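Local coordinates for protein endosialidase (Enterobacteria phage phi92, PDB 4HIZ) that cleaves polysialic acid, probably hydrolysing both alpha-2,8 and alpha-2,9 linkages between sialic acid residues as a trimeric phage endosialidase, at residues 35-38 and 39-42; 425-429 and 430-434; 581-584 and 585-589. All coordinates share one frame; numbering follows the deposited sequence. Where two conformers were deposited one is given.

Interaction 1: 35-38 and 39-42; sequences FKVT and TLPD
Thr-38 and Thr-39 share a peptide plane, and on the same side of it stand OG1 of Thr-38 and CG2 of Thr-39, 3.8 Å apart. CB of Val-37 lies on the other side, beyond the edge at Thr-39 N and 4.1 Å from that atom. With chi1 at 57°, OG1 of Thr-38 is held off this plane, so although it is 3.1 Å from Thr-39 N, the N-H does not point at it. That N is buried by the turn and has no hydrogen-bond partner in the model. The next peptide plane, between Thr-39 and Leu-40, carries Val-37 over one face, CG2 sitting 3.4 Å from Thr-39 O. The same methyl reaches the rim of the Pro-41 ring at CD (4.4 Å) and CD2 of Leu-40 (4.3 Å). A beta-branched valine suits this place because one methyl can bridge both apolar residues, while the threonines tolerate the exposed outer bend. Farther on, Asp-42 makes a salt bridge with Lys-523 of the second subunit. The chain here leaves strand 33-36, which runs parallel to strand 49-53 in the N-terminal extension, and Val-37, Leu-40 and Pro-41 lie against Phe-51 and Tyr-53 of that neighbour.

Interaction 2: 425-429 and 430-434; sequences LDNRY and KGTYP. With EDO (1,2-ethanediol), chain O.
Asn-427, Lys-430 and Thr-432 meet where the long connection between strands 407-413 and 435-442 of the catalytic beta-propeller region bends at the surface. The Asn-427 amide fills the inside of the bend: its CG lies anti to the backbone N (chi1 -177°), which carries the amide toward the following residues. There ND2 comes to 3.7 Å from Thr-432 CG2, the two side chains running past each other in opposite directions, while OD1 stands 4.1 Å from CD of Lys-430, whose chain crosses the asparagine at about a right angle. These are van der Waals contacts. The polar work of Asn-427 ND2 is a hydrogen bond to Phe-417 O, and Thr-432 suits its buried place by offering its methyl to the amide and its hydroxyl to Ser-416. At the bend Tyr-429 has a positive phi (76°), uncommon for a residue other than glycine, and its CB is directed to the outer side. Such excursions between propeller strands build the upper and lower surfaces of the fold, and here the Tyr-429 ring makes a cation-pi contact with Arg-187 of the second subunit. The side chain of Arg-428 starts away from residues 430-434, and its NE forms a salt bridge with Glu-419, whose OE2 also accepts a hydrogen bond from the backbone N of Asn-427. At the guanidinium edge, near its plane, O2 of a 1,2-ethanediol, probably from the crystallisation liquor, takes a good bond from Arg-428 NH2 (2.9 Å, 159°) and a weak one from NH1 (3.4 Å).

Interaction 3: 581-584 and 585-589; sequences TQQS and AVRVK
Gln-582 and Val-586 face each other across the close-packed side of the turn into strand 585-590. The glutamine chain bends at chi2 (66°), bringing its amide back along the chain, where NE2 of Gln-582 donates to Gln-583 O of the next residue at 3.0 Å. The bond is nearly straight (168°), arrives on a carbonyl lone pair in the carbonyl plane, and keeps the acceptor almost within the plane of the glutamine amide. The second N-H partner of NE2 is Thr-574 O, so the amide is fixed in rotation and ties the turn to the end of the preceding strand. Against this group lies CG2 of Val-586, 4.0 Å from Gln-582 NE2; a compact branched residue fits well here, its side chain also touching Val-573. Backbone and side chain are close again at Gln-583, whose CB is 3.5 Å from Ala-585 O.

The flank bearing the Gln-583 amide is looser and wetter. A water donates to Gln-583 OE1 (3.0 Å) and accepts from Ala-585 N (2.9 Å), so it bridges the two segments where no direct polar bond joins them. In one of its two conformers Arg-587 only approaches this group, with NH1 4.4 Å from Gln-583 OE1; in that conformer the small Ala-585 fits with its CB against one guanidinium face, displaced toward the rim.

Ser-584 turns its hydroxyl to Lys-604 of the second subunit and Asp-593 of the third. Residues 585-589 form a parallel ladder with a strand of the third subunit, and Val-588 and Lys-589 with one of the second: sheets running on between chains are consistent with the interwoven stalk of a trimeric phage fibre.

From the N terminus the three contacts follow in series, none nesting in or crossing another, and each bends one continuous stretch instead of joining distant ones. Interaction 1 turns the chain out of strand 33-36 toward strand 49-53 in the N-terminal extension. Interaction 2 shapes the connection that leads into strand 435-442; strands 33-36 and 435-442 belong to the same mixed sheet, and the two contacts lie on the same side of the chain's centre, nearest atoms about 10 Å apart. Interaction 3, about 45 Å from interaction 2 at nearest atoms, starts strand 585-590 at the opposite side of that centre. The neighbourhoods of all three touch the second subunit, so each of these regions meets a neighbouring chain.

Interaction 1: 35-38 and 39-42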
ATOM      1  N   PHE A  35     -30.482  -5.611 -31.356  1.00 24.05           N
ATOM      2  CA  PHE A  35     -31.508  -6.650 -31.460  1.00 22.89           C
ATOM      3  C   PHE A  35     -32.642  -6.334 -30.496  1.00 20.70           C
ATOM      4  O   PHE A  35     -32.389  -5.814 -29.425  1.00 19.84           O
ATOM      5  CB  PHE A  35     -30.916  -8.005 -31.059  1.00 23.64           C
ATOM      6  CG  PHE A  35     -29.752  -8.422 -31.907  1.00 24.18           C
ATOM      7  CD1 PHE A  35     -29.963  -9.047 -33.130  1.00 25.17           C
ATOM      8  CD2 PHE A  35     -28.457  -8.192 -31.480  1.00 23.78           C
ATOM      9  CE1 PHE A  35     -28.898  -9.425 -33.924  1.00 25.34           C
ATOM     10  CE2 PHE A  35     -27.366  -8.575 -32.269  1.00 23.82           C
ATOM     11  CZ  PHE A  35     -27.591  -9.191 -33.493  1.00 24.63           C
ATOM     12  N   LYS A  36     -33.871  -6.710 -30.843  1.00 20.81           N
ATOM     13  CA  LYS A  36     -34.988  -6.615 -29.913  1.00 21.24           C
ATOM     14  C   LYS A  36     -35.234  -8.012 -29.378  1.00 18.71           C
ATOM     15  O   LYS A  36     -35.459  -8.943 -30.142  1.00 18.28           O
ATOM     16  CB  LYS A  36     -36.242  -6.100 -30.606  1.00 29.02           C
ATOM     17  CG  LYS A  36     -35.988  -4.812 -31.368  1.00 41.05           C
ATOM     18  CD  LYS A  36     -37.178  -3.869 -31.301  1.00 55.99           C
ATOM     19  CE  LYS A  36     -36.897  -2.585 -32.083  1.00 68.91           C
ATOM     20  NZ  LYS A  36     -35.529  -2.040 -31.783  1.00 76.77           N
ATOM     21  N   VAL A  37     -35.155  -8.167 -28.071  1.00 18.53           N
ATOM     22  CA  VAL A  37     -35.144  -9.519 -27.536  1.00 20.48           C
ATOM     23  C   VAL A  37     -36.252  -9.707 -26.534  1.00 22.48           C
ATOM     24  O   VAL A  37     -36.714  -8.766 -25.893  1.00 22.20           O
ATOM     25  CB  VAL A  37     -33.802  -9.881 -26.871  1.00 20.59           C
ATOM     26  CG1 VAL A  37     -32.666  -9.832 -27.895  1.00 21.78           C
ATOM     27  CG2 VAL A  37     -33.525  -8.957 -25.653  1.00 19.86           C
ATOM     28  N   THR A  38     -36.686 -10.955 -26.415  1.00 24.93           N
ATOM     29  CA  THR A  38     -37.728 -11.317 -25.475  1.00 27.13           C
ATOM     30  C   THR A  38     -37.180 -11.480 -24.044  1.00 25.13           C
ATOM     31  O   THR A  38     -37.891 -11.304 -23.043  1.00 24.90           O
ATOM     32  CB  THR A  38     -38.339 -12.665 -25.924  1.00 32.08           C
ATOM     33  OG1 THR A  38     -37.289 -13.649 -26.000  1.00 35.75           O
ATOM     34  CG2 THR A  38     -38.989 -12.531 -27.309  1.00 32.43           C
ATOM     35  N   THR A  39     -35.910 -11.835 -23.961  1.00 22.92           N
ATOM     36  CA  THR A  39     -35.257 -12.040 -22.679  1.00 23.95           C
ATOM     37  C   THR A  39     -33.803 -11.775 -22.949  1.00 21.18           C
ATOM     38  O   THR A  39     -33.366 -11.935 -24.104  1.00 21.39           O
ATOM     39  CB  THR A  39     -35.445 -13.487 -22.200  1.00 30.75           C
ATOM     40  OG1 THR A  39     -34.761 -13.668 -20.956  1.00 35.82           O
ATOM     41  CG2 THR A  39     -34.852 -14.462 -23.190  1.00 31.42           C
ATOM     42  N   LEU A  40     -33.023 -11.369 -21.945  1.00 19.89           N
ATOM     43  CA  LEU A  40     -31.608 -11.060 -22.250  1.00 19.79           C
ATOM     44  C   LEU A  40     -30.852 -12.320 -22.607  1.00 18.59           C
ATOM     45  O   LEU A  40     -31.010 -13.337 -21.921  1.00 18.59           O
ATOM     46  CB  LEU A  40     -30.887 -10.322 -21.105  1.00 19.89           C
ATOM     47  CG  LEU A  40     -31.443  -8.912 -20.855  1.00 21.52           C
ATOM     48  CD1 LEU A  40     -30.747  -8.261 -19.674  1.00 23.18           C
ATOM     49  CD2 LEU A  40     -31.275  -8.033 -22.094  1.00 20.74           C
ATOM     50  N   PRO A  41     -30.020 -12.259 -23.668  1.00 17.41           N
ATOM     51  CA  PRO A  41     -29.229 -13.420 -24.065  1.00 18.06           C
ATOM     52  C   PRO A  41     -27.944 -13.465 -23.240  1.00 18.01           C
ATOM     53  O   PRO A  41     -27.805 -12.729 -22.261  1.00 18.42           O
ATOM     54  CB  PRO A  41     -28.916 -13.117 -25.526  1.00 18.12           C
ATOM     55  CG  PRO A  41     -28.710 -11.614 -25.539  1.00 18.16           C
ATOM     56  CD  PRO A  41     -29.790 -11.098 -24.570  1.00 17.49           C
ATOM     57  N   ASP A  42     -27.018 -14.325 -23.626  1.00 17.83           N
ATOM     58  CA  ASP A  42     -25.743 -14.395 -22.944  1.00 17.91           C
ATOM     59  C   ASP A  42     -24.883 -13.231 -23.454  1.00 17.11           C
ATOM     60  O   ASP A  42     -24.112 -13.379 -24.399  1.00 18.53           O
ATOM     61  CB  ASP A  42     -25.089 -15.731 -23.280  1.00 17.98           C
ATOM     62  CG  ASP A  42     -23.886 -16.033 -22.402  1.00 19.07           C
ATOM     63  OD1 ASP A  42     -23.434 -15.140 -21.649  1.00 18.34           O
ATOM     64  OD2 ASP A  42     -23.398 -17.178 -22.479  1.00 20.43           O
TER

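Interaction 2: 425-429 and 430-434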
ATOM      1  N   LEU A 425     -40.960  -0.318  -6.947  1.00 17.12           N
ATOM      2  CA  LEU A 425     -40.712  -0.035  -5.540  1.00 17.83           C
ATOM      3  C   LEU A 425     -39.233  -0.088  -5.192  1.00 17.79           C
ATOM      4  O   LEU A 425     -38.424  -0.692  -5.908  1.00 18.72           O
ATOM      5  CB  LEU A 425     -41.463  -1.032  -4.658  1.00 19.69           C
ATOM      6  CG  LEU A 425     -42.987  -1.019  -4.885  1.00 23.85           C
ATOM      7  CD1 LEU A 425     -43.684  -1.985  -3.938  1.00 27.53           C
ATOM      8  CD2 LEU A 425     -43.554   0.396  -4.724  1.00 24.59           C
ATOM      9  N   ASP A 426     -38.868   0.546  -4.083  1.00 17.87           N
ATOM     10  CA  ASP A 426     -37.466   0.482  -3.664  1.00 18.08           C
ATOM     11  C   ASP A 426     -37.166  -0.983  -3.305  1.00 16.60           C
ATOM     12  O   ASP A 426     -38.041  -1.748  -2.822  1.00 18.15           O
ATOM     13  CB  ASP A 426     -37.212   1.383  -2.462  1.00 19.49           C
ATOM     14  CG  ASP A 426     -37.287   2.859  -2.807  1.00 22.51           C
ATOM     15  OD1 ASP A 426     -37.373   3.222  -4.013  1.00 22.47           O
ATOM     16  OD2 ASP A 426     -37.246   3.666  -1.852  1.00 24.64           O
ATOM     17  N   ASN A 427     -35.927  -1.381  -3.541  1.00 14.77           N
ATOM     18  CA  ASN A 427     -35.489  -2.779  -3.389  1.00 14.28           C
ATOM     19  C   ASN A 427     -34.252  -2.823  -2.500  1.00 14.89           C
ATOM     20  O   ASN A 427     -33.136  -3.109  -2.975  1.00 15.64           O
ATOM     21  CB  ASN A 427     -35.164  -3.339  -4.775  1.00 15.46           C
ATOM     22  CG  ASN A 427     -34.773  -4.805  -4.755  1.00 17.68           C
ATOM     23  OD1 ASN A 427     -35.195  -5.576  -3.861  1.00 20.79           O
ATOM     24  ND2 ASN A 427     -33.970  -5.211  -5.747  1.00 17.15           N
ATOM     25  N   ARG A 428     -34.428  -2.557  -1.209  1.00 14.67           N
ATOM     26  CA  ARG A 428     -33.287  -2.415  -0.312  1.00 13.96           C
ATOM     27  C   ARG A 428     -33.207  -3.632   0.608  1.00 14.11           C
ATOM     28  O   ARG A 428     -34.094  -4.524   0.582  1.00 15.80           O
ATOM     29  CB  ARG A 428     -33.440  -1.126   0.515  1.00 13.60           C
ATOM     30  CG  ARG A 428     -33.651   0.111  -0.358  1.00 13.70           C
ATOM     31  CD  ARG A 428     -32.392   0.391  -1.280  1.00 12.73           C
ATOM     32  NE  ARG A 428     -32.762   1.432  -2.247  1.00 14.36           N
ATOM     33  CZ  ARG A 428     -32.668   2.740  -2.010  1.00 15.68           C
ATOM     34  NH1 ARG A 428     -32.095   3.188  -0.889  1.00 16.66           N
ATOM     35  NH2 ARG A 428     -33.112   3.606  -2.912  1.00 15.30           N
ATOM     36  N   TYR A 429     -32.144  -3.667   1.421  1.00 13.58           N
ATOM     37  CA  TYR A 429     -31.986  -4.674   2.490  1.00 13.76           C
ATOM     38  C   TYR A 429     -31.577  -6.047   1.978  1.00 15.91           C
ATOM     39  O   TYR A 429     -31.682  -7.032   2.707  1.00 18.58           O
ATOM     40  CB  TYR A 429     -33.238  -4.764   3.384  1.00 14.54           C
ATOM     41  CG  TYR A 429     -33.671  -3.451   3.965  1.00 16.36           C
ATOM     42  CD1 TYR A 429     -32.896  -2.791   4.926  1.00 16.99           C
ATOM     43  CD2 TYR A 429     -34.864  -2.867   3.566  1.00 16.69           C
ATOM     44  CE1 TYR A 429     -33.331  -1.591   5.512  1.00 17.32           C
ATOM     45  CE2 TYR A 429     -35.299  -1.672   4.127  1.00 17.42           C
ATOM     46  CZ  TYR A 429     -34.527  -1.041   5.086  1.00 18.02           C
ATOM     47  OH  TYR A 429     -34.961   0.137   5.651  1.00 19.49           O
ATOM     48  N   LYS A 430     -31.082  -6.101   0.737  1.00 16.22           N
ATOM     49  CA  LYS A 430     -30.426  -7.307   0.222  1.00 17.93           C
ATOM     50  C   LYS A 430     -29.416  -6.856  -0.805  1.00 14.93           C
ATOM     51  O   LYS A 430     -29.579  -5.770  -1.420  1.00 14.34           O
ATOM     52  CB  LYS A 430     -31.410  -8.255  -0.459  1.00 24.39           C
ATOM     53  CG  LYS A 430     -32.068  -7.680  -1.686  1.00 34.00           C
ATOM     54  CD  LYS A 430     -33.021  -8.656  -2.315  1.00 50.56           C
ATOM     55  CE  LYS A 430     -34.197  -8.859  -1.396  1.00 72.46           C
ATOM     56  NZ  LYS A 430     -35.205  -9.825  -1.923  1.00 90.71           N
ATOM     57  N   GLY A 431     -28.368  -7.663  -1.011  1.00 14.36           N
ATOM     58  CA  GLY A 431     -27.358  -7.269  -1.993  1.00 12.81           C
ATOM     59  C   GLY A 431     -27.922  -7.366  -3.406  1.00 12.44           C
ATOM     60  O   GLY A 431     -28.607  -8.328  -3.752  1.00 13.11           O
ATOM     61  N   THR A 432     -27.624  -6.384  -4.260  1.00 11.13           N
ATOM     62  CA  THR A 432     -28.160  -6.398  -5.635  1.00 10.65           C
ATOM     63  C   THR A 432     -27.141  -5.760  -6.578  1.00 10.85           C
ATOM     64  O   THR A 432     -26.103  -5.259  -6.116  1.00 12.41           O
ATOM     65  CB  THR A 432     -29.475  -5.565  -5.791  1.00 11.38           C
ATOM     66  OG1 THR A 432     -29.159  -4.168  -5.694  1.00 12.71           O
ATOM     67  CG2 THR A 432     -30.512  -5.952  -4.706  1.00 12.95           C
ATOM     68  N   TYR A 433     -27.424  -5.817  -7.885  1.00 10.28           N
ATOM     69  CA  TYR A 433     -26.542  -5.227  -8.902  1.00  9.99           C
ATOM     70  C   TYR A 433     -27.281  -4.094  -9.631  1.00 10.54           C
ATOM     71  O   TYR A 433     -27.866  -4.302 -10.710  1.00 11.08           O
ATOM     72  CB  TYR A 433     -26.166  -6.294  -9.919  1.00 10.19           C
ATOM     73  CG  TYR A 433     -25.254  -7.379  -9.402  1.00 10.67           C
ATOM     74  CD1 TYR A 433     -23.864  -7.156  -9.311  1.00 10.47           C
ATOM     75  CD2 TYR A 433     -25.754  -8.628  -9.058  1.00 12.01           C
ATOM     76  CE1 TYR A 433     -22.984  -8.167  -8.897  1.00 10.59           C
ATOM     77  CE2 TYR A 433     -24.877  -9.651  -8.641  1.00 11.62           C
ATOM     78  CZ  TYR A 433     -23.505  -9.397  -8.552  1.00 11.54           C
ATOM     79  OH  TYR A 433     -22.629 -10.392  -8.142  1.00 12.59           O
ATOM     80  N   PRO A 434     -27.272  -2.900  -9.030  1.00 10.73           N
ATOM     81  CA  PRO A 434     -27.898  -1.754  -9.721  1.00 10.65           C
ATOM     82  C   PRO A 434     -27.253  -1.429 -11.060  1.00 11.16           C
ATOM     83  O   PRO A 434     -26.009  -1.466 -11.224  1.00 11.96           O
ATOM     84  CB  PRO A 434     -27.717  -0.596  -8.731  1.00 12.25           C
ATOM     85  CG  PRO A 434     -26.505  -1.046  -7.826  1.00 11.79           C
ATOM     86  CD  PRO A 434     -26.692  -2.541  -7.730  1.00 11.05           C
TER
HETATM   87  C1  EDO O 809     -34.095   7.839  -2.269  1.00 36.93           C
HETATM   88  O1  EDO O 809     -34.150   7.814  -0.843  1.00 40.08           O
HETATM   89  C2  EDO O 809     -32.662   7.571  -2.670  1.00 32.81           C
HETATM   90  O2  EDO O 809     -32.300   6.304  -2.127  1.00 29.73           O

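Interaction 3: 581-584 and 585-589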
ATOM      1  N   THR A 581      22.445  13.202   7.743  1.00 15.97           N
ATOM      2  CA  THR A 581      22.705  14.166   8.818  1.00 16.15           C
ATOM      3  C   THR A 581      22.132  13.625  10.119  1.00 16.11           C
ATOM      4  O   THR A 581      20.962  13.228  10.179  1.00 15.97           O
ATOM      5  CB  THR A 581      22.091  15.542   8.506  1.00 17.44           C
ATOM      6  OG1 THR A 581      22.716  16.051   7.313  1.00 18.85           O
ATOM      7  CG2 THR A 581      22.382  16.524   9.662  1.00 17.52           C
ATOM      8  N   GLN A 582      22.972  13.592  11.146  1.00 15.95           N
ATOM      9  CA  GLN A 582      22.573  13.100  12.466  1.00 14.16           C
ATOM     10  C   GLN A 582      22.396  14.273  13.436  1.00 14.00           C
ATOM     11  O   GLN A 582      23.347  15.039  13.699  1.00 15.15           O
ATOM     12  CB  GLN A 582      23.660  12.133  12.994  1.00 14.28           C
ATOM     13  CG  GLN A 582      23.482  11.735  14.454  1.00 14.50           C
ATOM     14  CD  GLN A 582      22.202  10.904  14.646  1.00 14.35           C
ATOM     15  OE1 GLN A 582      22.026   9.892  13.978  1.00 16.12           O
ATOM     16  NE2 GLN A 582      21.285  11.365  15.504  1.00 13.66           N
ATOM     17  N   GLN A 583      21.193  14.410  13.973  1.00 14.11           N
ATOM     18  CA  GLN A 583      20.925  15.443  14.963  1.00 14.33           C
ATOM     19  C   GLN A 583      21.661  15.189  16.266  1.00 13.47           C
ATOM     20  O   GLN A 583      21.744  14.043  16.717  1.00 14.11           O
ATOM     21  CB  GLN A 583      19.418  15.500  15.297  1.00 16.58           C
ATOM     22  CG  GLN A 583      18.559  16.079  14.161  1.00 21.46           C
ATOM     23  CD  GLN A 583      19.017  17.499  13.721  1.00 28.51           C
ATOM     24  OE1 GLN A 583      19.006  18.456  14.515  1.00 32.01           O
ATOM     25  NE2 GLN A 583      19.414  17.631  12.450  1.00 30.72           N
ATOM     26  N   SER A 584      22.162  16.265  16.885  1.00 13.77           N
ATOM     27  CA  SER A 584      22.746  16.186  18.220  1.00 14.68           C
ATOM     28  C   SER A 584      21.678  15.952  19.270  1.00 13.61           C
ATOM     29  O   SER A 584      21.878  15.188  20.203  1.00 14.14           O
ATOM     30  CB  SER A 584      23.485  17.483  18.565  1.00 17.03           C
ATOM     31  OG  SER A 584      24.712  17.537  17.860  1.00 19.17           O
ATOM     32  N   ALA A 585      20.554  16.649  19.141  1.00 13.08           N
ATOM     33  CA  ALA A 585      19.430  16.468  20.059  1.00 14.69           C
ATOM     34  C   ALA A 585      18.348  15.636  19.386  1.00 14.47           C
ATOM     35  O   ALA A 585      17.784  16.054  18.367  1.00 16.01           O
ATOM     36  CB  ALA A 585      18.863  17.837  20.456  1.00 16.62           C
ATOM     37  N   VAL A 586      18.026  14.484  19.979  1.00 12.13           N
ATOM     38  CA  VAL A 586      16.953  13.632  19.483  1.00 12.47           C
ATOM     39  C   VAL A 586      15.756  13.818  20.392  1.00 13.00           C
ATOM     40  O   VAL A 586      15.904  13.861  21.609  1.00 14.13           O
ATOM     41  CB  VAL A 586      17.434  12.187  19.434  1.00 14.27           C
ATOM     42  CG1 VAL A 586      16.234  11.233  19.339  1.00 15.60           C
ATOM     43  CG2 VAL A 586      18.381  12.063  18.218  1.00 14.77           C
ATOM     44  N   ARG A 587      14.568  13.963  19.813  1.00 13.14           N
ATOM     45  CA  ARG A 587      13.422  14.480  20.575  0.75 13.59           C
ATOM     46  C   ARG A 587      12.163  13.615  20.544  1.00 12.70           C
ATOM     47  O   ARG A 587      11.695  13.206  19.470  1.00 13.06           O
ATOM     48  CB  ARG A 587      13.027  15.844  19.999  0.75 16.61           C
ATOM     49  CG  ARG A 587      14.172  16.848  19.983  0.75 19.76           C
ATOM     50  CD  ARG A 587      13.803  18.127  19.252  0.75 22.63           C
ATOM     51  NE  ARG A 587      14.751  19.181  19.578  0.75 27.76           N
ATOM     52  CZ  ARG A 587      15.812  19.507  18.858  0.75 34.85           C
ATOM     53  NH1 ARG A 587      16.098  18.844  17.740  0.75 40.81           N
ATOM     54  NH2 ARG A 587      16.591  20.509  19.268  0.75 35.49           N
ATOM     55  N   VAL A 588      11.584  13.408  21.717  1.00 12.19           N
ATOM     56  CA  VAL A 588      10.232  12.875  21.849  1.00 11.50           C
ATOM     57  C   VAL A 588       9.450  13.965  22.566  1.00 11.53           C
ATOM     58  O   VAL A 588       9.873  14.418  23.614  1.00 12.80           O
ATOM     59  CB  VAL A 588      10.212  11.607  22.733  1.00 13.14           C
ATOM     60  CG1 VAL A 588       8.754  11.167  23.006  1.00 14.49           C
ATOM     61  CG2 VAL A 588      10.999  10.492  22.029  1.00 14.74           C
ATOM     62  N   LYS A 589       8.345  14.414  21.988  0.74 11.18           N
ATOM     63  CA  LYS A 589       7.551  15.466  22.639  0.74 12.06           C
ATOM     64  C   LYS A 589       6.131  14.981  22.837  0.74 11.94           C
ATOM     65  O   LYS A 589       5.604  14.232  22.019  0.74 12.20           O
ATOM     66  CB  LYS A 589       7.512  16.740  21.781  0.74 14.49           C
ATOM     67  CG  LYS A 589       8.896  17.254  21.419  0.74 19.30           C
ATOM     68  CD  LYS A 589       8.784  18.307  20.323  0.74 25.23           C
ATOM     69  CE  LYS A 589      10.139  18.814  19.878  0.74 31.97           C
ATOM     70  NZ  LYS A 589       9.985  19.899  18.859  0.74 35.86           N
TER
HETATM   71  O   HOH W   1      20.194  18.812  17.192  1.00 20.76           O